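Local atomic coordinates of Atp-dependent DNA ligase (Psychromonas sp., PDB entry 4D05), a protein that joins breaks in the DNA backbone at the expense of ATP, passing through an enzyme-adenylate intermediate, as a minimal-type bacterial DNA ligase. Residues P5-T10 with L163-R168; Y21-K26 with E153-H158; L157-A162 with S169-K174. One frame throughout, in Å; residues are numbered along the deposited sequence. Where two conformers were deposited one is given.

Contact 1 of 3, residues P5-T10 with L163-R168; sequences PIQLAT and LYQTKR. With SO4 (sulfate ion), chain F.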
loop_
_atom_site.group_PDB
_atom_site.type_symbol
_atom_site.label_atom_id
_atom_site.label_comp_id
_atom_site.label_asym_id
_atom_site.label_seq_id
_atom_site.Cartn_x
_atom_site.Cartn_y
_atom_site.Cartn_z
ATOM N N PRO A 5 -4.171 -17.471 5.326
ATOM C CA PRO A 5 -4.541 -17.765 3.931
ATOM C C PRO A 5 -5.162 -16.537 3.340
ATOM O O PRO A 5 -6.383 -16.423 3.222
ATOM C CB PRO A 5 -5.574 -18.880 4.071
ATOM C CG PRO A 5 -6.268 -18.535 5.349
ATOM C CD PRO A 5 -5.201 -17.958 6.265
ATOM N N ILE A 6 -4.306 -15.590 2.992
ATOM C CA ILE A 6 -4.774 -14.291 2.544
ATOM C C ILE A 6 -4.495 -13.913 1.073
ATOM O O ILE A 6 -3.523 -14.370 0.434
ATOM C CB ILE A 6 -4.256 -13.217 3.493
ATOM C CG1 ILE A 6 -2.721 -13.193 3.541
ATOM C CG2 ILE A 6 -4.810 -13.488 4.829
ATOM C CD1 ILE A 6 -2.141 -12.002 4.256
ATOM N N GLN A 7 -5.358 -13.049 0.546
ATOM C CA GLN A 7 -5.231 -12.567 -0.833
ATOM C C GLN A 7 -4.332 -11.403 -0.840
ATOM O O GLN A 7 -4.441 -10.584 0.077
ATOM C CB GLN A 7 -6.578 -12.075 -1.350
ATOM C CG GLN A 7 -6.555 -11.593 -2.785
ATOM C CD GLN A 7 -7.987 -11.627 -3.339
ATOM O OE1 GLN A 7 -8.373 -12.491 -4.111
ATOM N NE2 GLN A 7 -8.756 -10.733 -2.902
ATOM N N LEU A 8 -3.464 -11.314 -1.853
ATOM C CA LEU A 8 -2.532 -10.215 -1.995
ATOM C C LEU A 8 -2.747 -9.360 -3.265
ATOM O O LEU A 8 -3.176 -9.836 -4.341
ATOM C CB LEU A 8 -1.076 -10.703 -1.985
ATOM C CG LEU A 8 -0.622 -11.685 -0.901
ATOM C CD1 LEU A 8 0.834 -11.997 -1.182
ATOM C CD2 LEU A 8 -0.807 -11.137 0.551
ATOM N N ALA A 9 -2.431 -8.074 -3.121
ATOM C CA ALA A 9 -2.712 -7.106 -4.185
ATOM C C ALA A 9 -1.585 -7.023 -5.193
ATOM O O ALA A 9 -0.391 -7.160 -4.850
ATOM C CB ALA A 9 -2.943 -5.746 -3.603
ATOM N N THR A 10 -1.974 -6.752 -6.432
ATOM C CA THR A 10 -1.043 -6.379 -7.513
ATOM C C THR A 10 -1.044 -4.860 -7.780
ATOM O O THR A 10 -1.720 -4.132 -7.079
ATOM C CB THR A 10 -1.395 -7.105 -8.804
ATOM O OG1 THR A 10 -2.778 -6.883 -9.134
ATOM C CG2 THR A 10 -1.127 -8.617 -8.641
ATOM N N LEU A 163 -13.470 -13.518 -7.195
ATOM C CA LEU A 163 -13.597 -14.559 -6.184
ATOM C C LEU A 163 -12.301 -14.599 -5.370
ATOM O O LEU A 163 -11.212 -14.441 -5.930
ATOM C CB LEU A 163 -13.809 -15.901 -6.878
ATOM C CG LEU A 163 -15.122 -16.017 -7.650
ATOM C CD1 LEU A 163 -15.226 -17.367 -8.345
ATOM C CD2 LEU A 163 -16.314 -15.822 -6.721
ATOM N N TYR A 164 -12.400 -14.876 -4.073
ATOM C CA TYR A 164 -11.229 -14.801 -3.208
ATOM C C TYR A 164 -10.184 -15.845 -3.590
ATOM O O TYR A 164 -10.519 -17.015 -3.797
ATOM C CB TYR A 164 -11.635 -15.029 -1.751
ATOM C CG TYR A 164 -10.582 -14.542 -0.766
ATOM C CD1 TYR A 164 -10.603 -13.236 -0.318
ATOM C CD2 TYR A 164 -9.586 -15.396 -0.275
ATOM C CE1 TYR A 164 -9.649 -12.753 0.586
ATOM C CE2 TYR A 164 -8.644 -14.922 0.612
ATOM C CZ TYR A 164 -8.695 -13.599 1.045
ATOM O OH TYR A 164 -7.749 -13.078 1.938
ATOM N N GLN A 165 -8.928 -15.406 -3.670
ATOM C CA GLN A 165 -7.802 -16.286 -4.009
ATOM C C GLN A 165 -6.704 -16.054 -3.001
ATOM O O GLN A 165 -6.444 -14.895 -2.659
ATOM C CB GLN A 165 -7.258 -15.927 -5.391
ATOM C CG GLN A 165 -8.206 -16.108 -6.496
ATOM C CD GLN A 165 -7.535 -15.825 -7.825
ATOM O OE1 GLN A 165 -6.710 -14.936 -7.927
ATOM N NE2 GLN A 165 -7.870 -16.594 -8.835
ATOM N N THR A 166 -6.077 -17.141 -2.517
ATOM C CA THR A 166 -5.084 -17.052 -1.440
ATOM C C THR A 166 -3.707 -16.844 -2.048
ATOM O O THR A 166 -2.825 -17.675 -1.909
ATOM C CB THR A 166 -5.091 -18.307 -0.551
ATOM O OG1 THR A 166 -4.753 -19.485 -1.316
ATOM C CG2 THR A 166 -6.456 -18.473 0.059
ATOM N N LYS A 167 -3.567 -15.750 -2.789
ATOM C CA LYS A 167 -2.326 -15.464 -3.486
ATOM C C LYS A 167 -2.384 -14.055 -4.005
ATOM O O LYS A 167 -3.318 -13.352 -3.685
ATOM C CB LYS A 167 -2.153 -16.412 -4.663
ATOM C CG LYS A 167 -3.212 -16.260 -5.704
ATOM C CD LYS A 167 -2.801 -17.012 -6.960
ATOM C CE LYS A 167 -2.357 -18.429 -6.634
ATOM N NZ LYS A 167 -2.074 -19.241 -7.856
ATOM N N ARG A 168 -1.410 -13.648 -4.834
ATOM C CA ARG A 168 -1.503 -12.342 -5.496
ATOM C C ARG A 168 -2.692 -12.431 -6.436
ATOM O O ARG A 168 -2.993 -13.496 -6.976
ATOM C CB ARG A 168 -0.203 -11.952 -6.243
ATOM C CG ARG A 168 0.969 -11.712 -5.313
ATOM C CD ARG A 168 1.643 -10.323 -5.433
ATOM N NE ARG A 168 2.641 -10.159 -4.364
ATOM C CZ ARG A 168 2.544 -9.321 -3.326
ATOM N NH1 ARG A 168 1.513 -8.480 -3.191
ATOM N NH2 ARG A 168 3.524 -9.283 -2.418
HETATM S S SO4 F . 1.624 -6.650 0.326
HETATM O O1 SO4 F . 1.912 -5.261 0.704
HETATM O O2 SO4 F . 1.069 -7.413 1.460
HETATM O O3 SO4 F . 0.622 -6.691 -0.746
HETATM O O4 SO4 F . 2.867 -7.296 -0.127
HETATM O O HOH W 1 -9.378 -12.393 -6.766
#
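One face of the Y164 ring lies against the side chain of Q7, whose CB makes a CH-pi contact 3.9 Å from the ring centroid, while the O of P5 sits at the ring edge. The guanidinium of R168 has L8 CD1 over the centre of one face, 3.8 Å above the plane; near its edge lie A9 O and a sulfate ion, probably from the crystallisation liquor.

The side chains of Q7 and Y164 pass one another heading in opposite directions, the amide plane only 26° from the ring plane. With CG anti to the backbone N (chi1 -178°), the Q7 chain reaches along L163-Q165, where OE1 accepts from Q165 N at 3.0 Å, the donor standing above the carbonyl plane. A water donates to the same OE1 and to L163 O. Q7 is also gripped through its backbone, since Q7 N donates to Y164 OH at 2.8 Å.

R168 bends at chi2 (-124°), which brings NH1 to A9 O at 2.8 Å. NH1 and NH2 also bond to separate sulfate oxygens, and K174 and K42 hold the same anion. The nearly straight bond from L8 N to K167 O (2.7 Å) ties the backbones just after the inverse gamma turn centred on T166. This opens the parallel pairing of strands 8-11 and 168-169, at one margin of the mixed sheet in the nucleotide-binding ligase domain.

Contact 2 of 3, residues Y21-K26 with E153-H158; sequences YYVSEK and EGLMLH. With AMP (adenosine monophosphate), chain H.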
loop_
_atom_site.group_PDB
_atom_site.type_symbol
_atom_site.label_atom_id
_atom_site.label_comp_id
_atom_site.label_asym_id
_atom_site.label_seq_id
_atom_site.Cartn_x
_atom_site.Cartn_y
_atom_site.Cartn_z
ATOM N N TYR A 21 -14.700 -1.799 -10.686
ATOM C CA TYR A 21 -13.967 -1.942 -9.423
ATOM C C TYR A 21 -14.535 -1.127 -8.286
ATOM O O TYR A 21 -14.875 0.048 -8.449
ATOM C CB TYR A 21 -12.516 -1.504 -9.605
ATOM C CG TYR A 21 -11.797 -2.387 -10.544
ATOM C CD1 TYR A 21 -11.968 -2.242 -11.914
ATOM C CD2 TYR A 21 -10.974 -3.395 -10.084
ATOM C CE1 TYR A 21 -11.345 -3.071 -12.785
ATOM C CE2 TYR A 21 -10.341 -4.229 -10.960
ATOM C CZ TYR A 21 -10.536 -4.061 -12.322
ATOM O OH TYR A 21 -9.937 -4.888 -13.242
ATOM N N TYR A 22 -14.580 -1.736 -7.107
ATOM C CA TYR A 22 -14.836 -0.995 -5.895
ATOM C C TYR A 22 -13.538 -0.342 -5.422
ATOM O O TYR A 22 -12.492 -0.994 -5.345
ATOM C CB TYR A 22 -15.420 -1.904 -4.791
ATOM C CG TYR A 22 -16.904 -2.133 -5.037
ATOM C CD1 TYR A 22 -17.843 -1.181 -4.643
ATOM C CD2 TYR A 22 -17.342 -3.253 -5.703
ATOM C CE1 TYR A 22 -19.209 -1.366 -4.887
ATOM C CE2 TYR A 22 -18.687 -3.451 -5.961
ATOM C CZ TYR A 22 -19.611 -2.504 -5.557
ATOM O OH TYR A 22 -20.956 -2.727 -5.826
ATOM N N VAL A 23 -13.639 0.932 -5.069
ATOM C CA VAL A 23 -12.481 1.739 -4.707
ATOM C C VAL A 23 -12.572 2.104 -3.240
ATOM O O VAL A 23 -13.605 2.560 -2.768
ATOM C CB VAL A 23 -12.420 3.020 -5.571
ATOM C CG1 VAL A 23 -11.192 3.827 -5.238
ATOM C CG2 VAL A 23 -12.481 2.641 -7.023
ATOM N N SER A 24 -11.457 1.915 -2.528
ATOM C CA SER A 24 -11.396 2.189 -1.112
ATOM C C SER A 24 -10.062 2.856 -0.798
ATOM O O SER A 24 -9.133 2.829 -1.593
ATOM C CB SER A 24 -11.520 0.862 -0.321
ATOM O OG SER A 24 -10.450 -0.006 -0.646
ATOM N N GLU A 25 -9.985 3.474 0.365
ATOM C CA GLU A 25 -8.724 4.090 0.824
ATOM C C GLU A 25 -7.743 3.027 1.299
ATOM O O GLU A 25 -8.070 2.154 2.118
ATOM C CB GLU A 25 -9.008 5.076 1.957
ATOM C CG GLU A 25 -7.744 5.837 2.404
ATOM C CD GLU A 25 -8.002 6.941 3.398
ATOM O OE1 GLU A 25 -9.151 7.430 3.446
ATOM O OE2 GLU A 25 -7.046 7.328 4.135
ATOM N N LYS A 26 -6.526 3.092 0.784
ATOM C CA LYS A 26 -5.438 2.234 1.241
ATOM C C LYS A 26 -5.016 2.732 2.635
ATOM O O LYS A 26 -4.578 3.861 2.778
ATOM C CB LYS A 26 -4.278 2.369 0.257
ATOM C CG LYS A 26 -3.107 1.420 0.456
ATOM C CD LYS A 26 -2.096 1.698 -0.665
ATOM C CE LYS A 26 -1.029 0.582 -0.747
ATOM N NZ LYS A 26 -0.212 0.748 0.459
ATOM N N GLU A 153 -2.860 7.299 2.362
ATOM C CA GLU A 153 -1.764 6.601 1.698
ATOM C C GLU A 153 -1.990 6.397 0.194
ATOM O O GLU A 153 -1.060 6.406 -0.599
ATOM C CB GLU A 153 -1.532 5.245 2.404
ATOM C CG GLU A 153 -0.173 4.628 2.199
ATOM C CD GLU A 153 0.930 5.282 3.030
ATOM O OE1 GLU A 153 0.713 6.370 3.592
ATOM O OE2 GLU A 153 2.032 4.704 3.127
ATOM N N GLY A 154 -3.242 6.197 -0.194
ATOM C CA GLY A 154 -3.546 5.878 -1.571
ATOM C C GLY A 154 -4.902 5.203 -1.658
ATOM O O GLY A 154 -5.737 5.369 -0.758
ATOM N N LEU A 155 -5.113 4.469 -2.754
ATOM C CA LEU A 155 -6.379 3.769 -2.980
ATOM C C LEU A 155 -6.149 2.293 -3.263
ATOM O O LEU A 155 -5.059 1.881 -3.657
ATOM C CB LEU A 155 -7.113 4.388 -4.189
ATOM C CG LEU A 155 -7.460 5.858 -4.041
ATOM C CD1 LEU A 155 -8.030 6.428 -5.352
ATOM C CD2 LEU A 155 -8.430 5.996 -2.929
HETATM N N MSE A 156 -7.189 1.496 -3.056
HETATM C CA MSE A 156 -7.236 0.126 -3.489
HETATM C C MSE A 156 -8.445 -0.084 -4.384
HETATM O O MSE A 156 -9.476 0.521 -4.162
HETATM C CB MSE A 156 -7.382 -0.830 -2.281
HETATM C CG MSE A 156 -6.287 -0.692 -1.217
HETATM SE SE MSE A 156 -4.539 -1.372 -1.826
HETATM C CE MSE A 156 -5.122 -3.153 -2.424
ATOM N N LEU A 157 -8.293 -0.960 -5.383
ATOM C CA LEU A 157 -9.339 -1.305 -6.316
ATOM C C LEU A 157 -9.579 -2.823 -6.246
ATOM O O LEU A 157 -8.635 -3.611 -6.284
ATOM C CB LEU A 157 -8.934 -0.945 -7.738
ATOM C CG LEU A 157 -8.901 0.568 -8.063
ATOM C CD1 LEU A 157 -7.605 1.239 -7.610
ATOM C CD2 LEU A 157 -9.066 0.800 -9.526
ATOM N N HIS A 158 -10.845 -3.221 -6.199
ATOM C CA HIS A 158 -11.164 -4.651 -6.135
ATOM C C HIS A 158 -12.345 -4.931 -7.050
ATOM O O HIS A 158 -13.411 -4.348 -6.900
ATOM C CB HIS A 158 -11.482 -5.010 -4.689
ATOM C CG HIS A 158 -11.471 -6.479 -4.407
ATOM N ND1 HIS A 158 -11.438 -6.973 -3.122
ATOM C CD2 HIS A 158 -11.508 -7.553 -5.222
ATOM C CE1 HIS A 158 -11.403 -8.290 -3.159
ATOM N NE2 HIS A 158 -11.481 -8.674 -4.421
HETATM P P AMP H . 0.734 -0.946 0.614
HETATM O O1P AMP H . 1.616 -1.172 -0.581
HETATM O O2P AMP H . 1.241 -0.721 2.026
HETATM O "O5'" AMP H . -0.376 -2.079 0.575
HETATM C "C5'" AMP H . -1.385 -1.930 1.547
HETATM C "C4'" AMP H . -1.571 -3.277 2.175
HETATM O "O4'" AMP H . -2.605 -3.251 3.136
HETATM C "C3'" AMP H . -1.959 -4.221 1.088
HETATM O "O3'" AMP H . -1.173 -5.396 1.342
HETATM C "C2'" AMP H . -3.424 -4.464 1.308
HETATM O "O2'" AMP H . -3.480 -5.865 1.026
HETATM C "C1'" AMP H . -3.767 -3.955 2.739
HETATM N N9 AMP H . -4.824 -2.887 2.707
HETATM C C8 AMP H . -4.855 -1.649 3.275
HETATM N N7 AMP H . -5.985 -0.959 2.976
HETATM C C5 AMP H . -6.724 -1.817 2.236
HETATM C C6 AMP H . -8.009 -1.734 1.536
HETATM N N6 AMP H . -8.745 -0.617 1.630
HETATM N N1 AMP H . -8.399 -2.828 0.873
HETATM C C2 AMP H . -7.645 -3.928 0.735
HETATM N N3 AMP H . -6.468 -4.077 1.317
HETATM C C4 AMP H . -5.967 -3.062 2.062
HETATM O O HOH W 2 -4.709 6.068 4.346
#
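Backbone hydrogen bonds join Y21-K26 to E153-H158 as antiparallel neighbours. Y22 and H158 exchange a pair of bonds, as do S24 and M156, where M156 N reaches S24 O at 2.8 Å; K26 N also donates to G154 O. V23 CA and L155 CA supply CA-H...O contacts between these pairs.

Apolar packing occupies the face carrying V23 and L157. V23 CG1, anti to the backbone N (chi1 -178°), meets L155 CD1 at 4.1 Å, and CG2 turns to L157 CG. Helix 137-149 packs on V23 and L155 through L140. Y21 CD2 rests on L157 CB at the far end.

The face carrying S24, M156 and K26 receives the nucleotide. Selenomethionine M156 folds back at chi2 and chi3, placing CG 3.4 Å from AMP C6 and SE 3.9 Å from K26 CG, so that it packs against both the adenine and the lysine chain. AMP N6 donates to S24 OG and, at 2.9 Å, to the backbone O of E25, two acceptors that recognise the exocyclic amine.

A water donates to E25 OE2 and to the backbone O of K26, and accepts from the backbone N of E153. E25 also forms a salt bridge to R70.

The covalent link is the chemical centre: K26 NZ is bonded to AMP P at 1.9 Å. The lysine runs extended as far as CE and turns at chi4 (-70°) to meet the phosphorus. The site is thus captured after self-adenylation, with K26 as the nucleotidyl-carrying lysine, from which AMP would, as in other DNA ligases, pass to the 5'-phosphate of nicked DNA.

Contact 3 of 3, residues L157-A162 with S169-K174; sequences LHHQDA and SRDLMK. With AMP (adenosine monophosphate), chain H; SO4 (sulfate ion), chain F.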
loop_
_atom_site.group_PDB
_atom_site.type_symbol
_atom_site.label_atom_id
_atom_site.label_comp_id
_atom_site.label_asym_id
_atom_site.label_seq_id
_atom_site.Cartn_x
_atom_site.Cartn_y
_atom_site.Cartn_z
ATOM N N LEU A 157 -8.293 -0.960 -5.383
ATOM C CA LEU A 157 -9.339 -1.305 -6.316
ATOM C C LEU A 157 -9.579 -2.823 -6.246
ATOM O O LEU A 157 -8.635 -3.611 -6.284
ATOM C CB LEU A 157 -8.934 -0.945 -7.738
ATOM C CG LEU A 157 -8.901 0.568 -8.063
ATOM C CD1 LEU A 157 -7.605 1.239 -7.610
ATOM C CD2 LEU A 157 -9.066 0.800 -9.526
ATOM N N HIS A 158 -10.845 -3.221 -6.199
ATOM C CA HIS A 158 -11.164 -4.651 -6.135
ATOM C C HIS A 158 -12.345 -4.931 -7.050
ATOM O O HIS A 158 -13.411 -4.348 -6.900
ATOM C CB HIS A 158 -11.482 -5.010 -4.689
ATOM C CG HIS A 158 -11.471 -6.479 -4.407
ATOM N ND1 HIS A 158 -11.438 -6.973 -3.122
ATOM C CD2 HIS A 158 -11.508 -7.553 -5.222
ATOM C CE1 HIS A 158 -11.403 -8.290 -3.159
ATOM N NE2 HIS A 158 -11.481 -8.674 -4.421
ATOM N N HIS A 159 -12.124 -5.781 -8.040
ATOM C CA HIS A 159 -13.135 -6.082 -9.041
ATOM C C HIS A 159 -14.394 -6.662 -8.385
ATOM O O HIS A 159 -14.321 -7.602 -7.574
ATOM C CB HIS A 159 -12.551 -7.033 -10.085
ATOM C CG HIS A 159 -13.329 -7.092 -11.353
ATOM N ND1 HIS A 159 -14.581 -7.654 -11.419
ATOM C CD2 HIS A 159 -13.038 -6.660 -12.602
ATOM C CE1 HIS A 159 -15.029 -7.576 -12.664
ATOM N NE2 HIS A 159 -14.115 -6.965 -13.399
ATOM N N GLN A 160 -15.544 -6.101 -8.760
ATOM C CA GLN A 160 -16.838 -6.496 -8.157
ATOM C C GLN A 160 -17.159 -7.986 -8.329
ATOM O O GLN A 160 -17.885 -8.557 -7.515
ATOM C CB GLN A 160 -17.981 -5.623 -8.726
ATOM C CG GLN A 160 -18.184 -5.822 -10.197
ATOM C CD GLN A 160 -19.033 -4.744 -10.828
ATOM O OE1 GLN A 160 -19.575 -3.887 -10.144
ATOM N NE2 GLN A 160 -19.131 -4.769 -12.145
ATOM N N ASP A 161 -16.675 -8.604 -9.398
ATOM C CA ASP A 161 -16.901 -10.041 -9.646
ATOM C C ASP A 161 -15.816 -10.984 -9.148
ATOM O O ASP A 161 -15.913 -12.203 -9.361
ATOM C CB ASP A 161 -17.088 -10.302 -11.135
ATOM C CG ASP A 161 -18.262 -9.532 -11.737
ATOM O OD1 ASP A 161 -19.270 -9.313 -11.043
ATOM O OD2 ASP A 161 -18.156 -9.151 -12.920
ATOM N N ALA A 162 -14.801 -10.456 -8.472
ATOM C CA ALA A 162 -13.664 -11.276 -8.080
ATOM C C ALA A 162 -14.040 -12.320 -7.052
ATOM O O ALA A 162 -14.833 -12.050 -6.168
ATOM C CB ALA A 162 -12.602 -10.419 -7.528
ATOM N N SER A 169 -3.439 -11.341 -6.527
ATOM C CA SER A 169 -4.590 -11.294 -7.395
ATOM C C SER A 169 -4.580 -10.059 -8.330
ATOM O O SER A 169 -4.382 -8.929 -7.895
ATOM C CB SER A 169 -5.858 -11.296 -6.560
ATOM O OG SER A 169 -6.985 -10.966 -7.398
ATOM N N ARG A 170 -4.810 -10.289 -9.621
ATOM C CA ARG A 170 -4.958 -9.209 -10.569
ATOM C C ARG A 170 -6.263 -8.413 -10.396
ATOM O O ARG A 170 -6.412 -7.319 -10.928
ATOM C CB ARG A 170 -4.953 -9.758 -11.968
ATOM C CG ARG A 170 -3.608 -10.280 -12.423
ATOM C CD ARG A 170 -3.678 -10.853 -13.844
ATOM N NE ARG A 170 -3.941 -9.846 -14.887
ATOM C CZ ARG A 170 -3.006 -9.083 -15.456
ATOM N NH1 ARG A 170 -1.734 -9.163 -15.074
ATOM N NH2 ARG A 170 -3.342 -8.217 -16.401
ATOM N N ASP A 171 -7.210 -8.991 -9.673
ATOM C CA ASP A 171 -8.473 -8.335 -9.425
ATOM C C ASP A 171 -8.405 -7.375 -8.236
ATOM O O ASP A 171 -9.356 -6.651 -7.980
ATOM C CB ASP A 171 -9.531 -9.352 -9.157
ATOM C CG ASP A 171 -9.958 -10.067 -10.396
ATOM O OD1 ASP A 171 -9.813 -9.515 -11.516
ATOM O OD2 ASP A 171 -10.396 -11.193 -10.232
ATOM N N LEU A 172 -7.299 -7.404 -7.493
ATOM C CA LEU A 172 -7.096 -6.510 -6.375
ATOM C C LEU A 172 -5.839 -5.696 -6.649
ATOM O O LEU A 172 -4.767 -6.272 -6.746
ATOM C CB LEU A 172 -6.899 -7.327 -5.079
ATOM C CG LEU A 172 -6.704 -6.519 -3.798
ATOM C CD1 LEU A 172 -7.920 -5.671 -3.440
ATOM C CD2 LEU A 172 -6.330 -7.396 -2.600
HETATM N N MSE A 173 -5.973 -4.392 -6.783
HETATM C CA MSE A 173 -4.843 -3.542 -7.163
HETATM C C MSE A 173 -4.598 -2.366 -6.203
HETATM O O MSE A 173 -5.534 -1.770 -5.693
HETATM C CB MSE A 173 -5.076 -2.979 -8.553
HETATM C CG MSE A 173 -5.071 -4.014 -9.648
HETATM SE SE MSE A 173 -5.571 -3.267 -11.379
HETATM C CE MSE A 173 -7.462 -3.200 -11.064
ATOM N N LYS A 174 -3.317 -2.053 -6.009
ATOM C CA LYS A 174 -2.881 -0.903 -5.236
ATOM C C LYS A 174 -2.719 0.252 -6.178
ATOM O O LYS A 174 -2.134 0.102 -7.234
ATOM C CB LYS A 174 -1.479 -1.116 -4.611
ATOM C CG LYS A 174 -1.325 -2.339 -3.820
ATOM C CD LYS A 174 0.160 -2.544 -3.402
ATOM C CE LYS A 174 0.231 -3.651 -2.409
ATOM N NZ LYS A 174 1.541 -3.672 -1.723
HETATM P P AMP H . 0.734 -0.946 0.614
HETATM O O1P AMP H . 1.616 -1.172 -0.581
HETATM O O2P AMP H . 1.241 -0.721 2.026
HETATM O "O5'" AMP H . -0.376 -2.079 0.575
HETATM C "C5'" AMP H . -1.385 -1.930 1.547
HETATM C "C4'" AMP H . -1.571 -3.277 2.175
HETATM O "O4'" AMP H . -2.605 -3.251 3.136
HETATM C "C3'" AMP H . -1.959 -4.221 1.088
HETATM O "O3'" AMP H . -1.173 -5.396 1.342
HETATM C "C2'" AMP H . -3.424 -4.464 1.308
HETATM O "O2'" AMP H . -3.480 -5.865 1.026
HETATM C "C1'" AMP H . -3.767 -3.955 2.739
HETATM N N9 AMP H . -4.824 -2.887 2.707
HETATM C C8 AMP H . -4.855 -1.649 3.275
HETATM N N7 AMP H . -5.985 -0.959 2.976
HETATM C C5 AMP H . -6.724 -1.817 2.236
HETATM C C6 AMP H . -8.009 -1.734 1.536
HETATM N N6 AMP H . -8.745 -0.617 1.630
HETATM N N1 AMP H . -8.399 -2.828 0.873
HETATM C C2 AMP H . -7.645 -3.928 0.735
HETATM N N3 AMP H . -6.468 -4.077 1.317
HETATM C C4 AMP H . -5.967 -3.062 2.062
HETATM S S SO4 F . 1.624 -6.650 0.326
HETATM O O1 SO4 F . 1.912 -5.261 0.704
HETATM O O2 SO4 F . 1.069 -7.413 1.460
HETATM O O3 SO4 F . 0.622 -6.691 -0.746
HETATM O O4 SO4 F . 2.867 -7.296 -0.127
#
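D171 lays its CB and carboxylate alongside the methyl of A162, with CB 3.6 Å from A162 CB and OD2 equally near that methyl. The same D171 CB also meets H159 CB, 3.9 Å away.

L172 CD1 comes obliquely to the imidazole of H158, 3.8 Å from ND1. Its CG is anti to the backbone N (chi1 -179°), which carries the branch across the strand, where CD1 also nears L157 O. F107 stacks on the H158 ring. Selenomethionine M173 extends its CE to L157 CB, on the sheet face that Y21 also lines.

L157, H158, L172 and M173 belong to a short antiparallel pairing of strands 154-159 and 173-175, part of the sheet of the nucleotide-binding ligase domain, and the second strand leads the chain on to K174 of the AMP pocket. L157 and M173 form a hydrogen-bonded pair, M173 N reaching L157 O at 2.8 Å, while H158 and L172 form the non-hydrogen-bonded pair next to it. H159 N then closes on D171 O at 2.9 Å.

Beyond this bond both segments bend through type I turns. In H159-A162, A162 N returns to H159 O, and D161 N donates to H159 ND1 at 3.1 Å, close to the plane of the imidazole, which holds the ring's rotation. In S169-L172 the corner is braced by an ST turn, S169 OG accepting from D171 N.

K174 points away from strand 154-159 and reaches the nucleotide through an extended chain beyond CG. Its NZ donates to AMP O1P at 2.7 Å and to a sulfate oxygen, O1, so the ammonium lies between two anions and probably helps to offset the charge of the adenylate phosphate.

All three contacts belong to one mixed sheet of the ligase domain, ordered 21-26, 154-159, 173-175, 8-11, 168-169. Contact 2 joins the first two strands, contact 3 the second and third, and contact 1 the last two. The centres of contacts 1 and 3 and of contacts 2 and 3 are about 9 Å apart; those of contacts 1 and 2 are about 15 Å apart. Along the chain, contact 2 is nested within the loop closed by contact 1, whose segments alternate with those of contact 3. Strand 154-159 is shared by contacts 2 and 3, which brings residues distant in sequence around one AMP, while R168 and K174 link contacts 1 and 3 through the same sulfate.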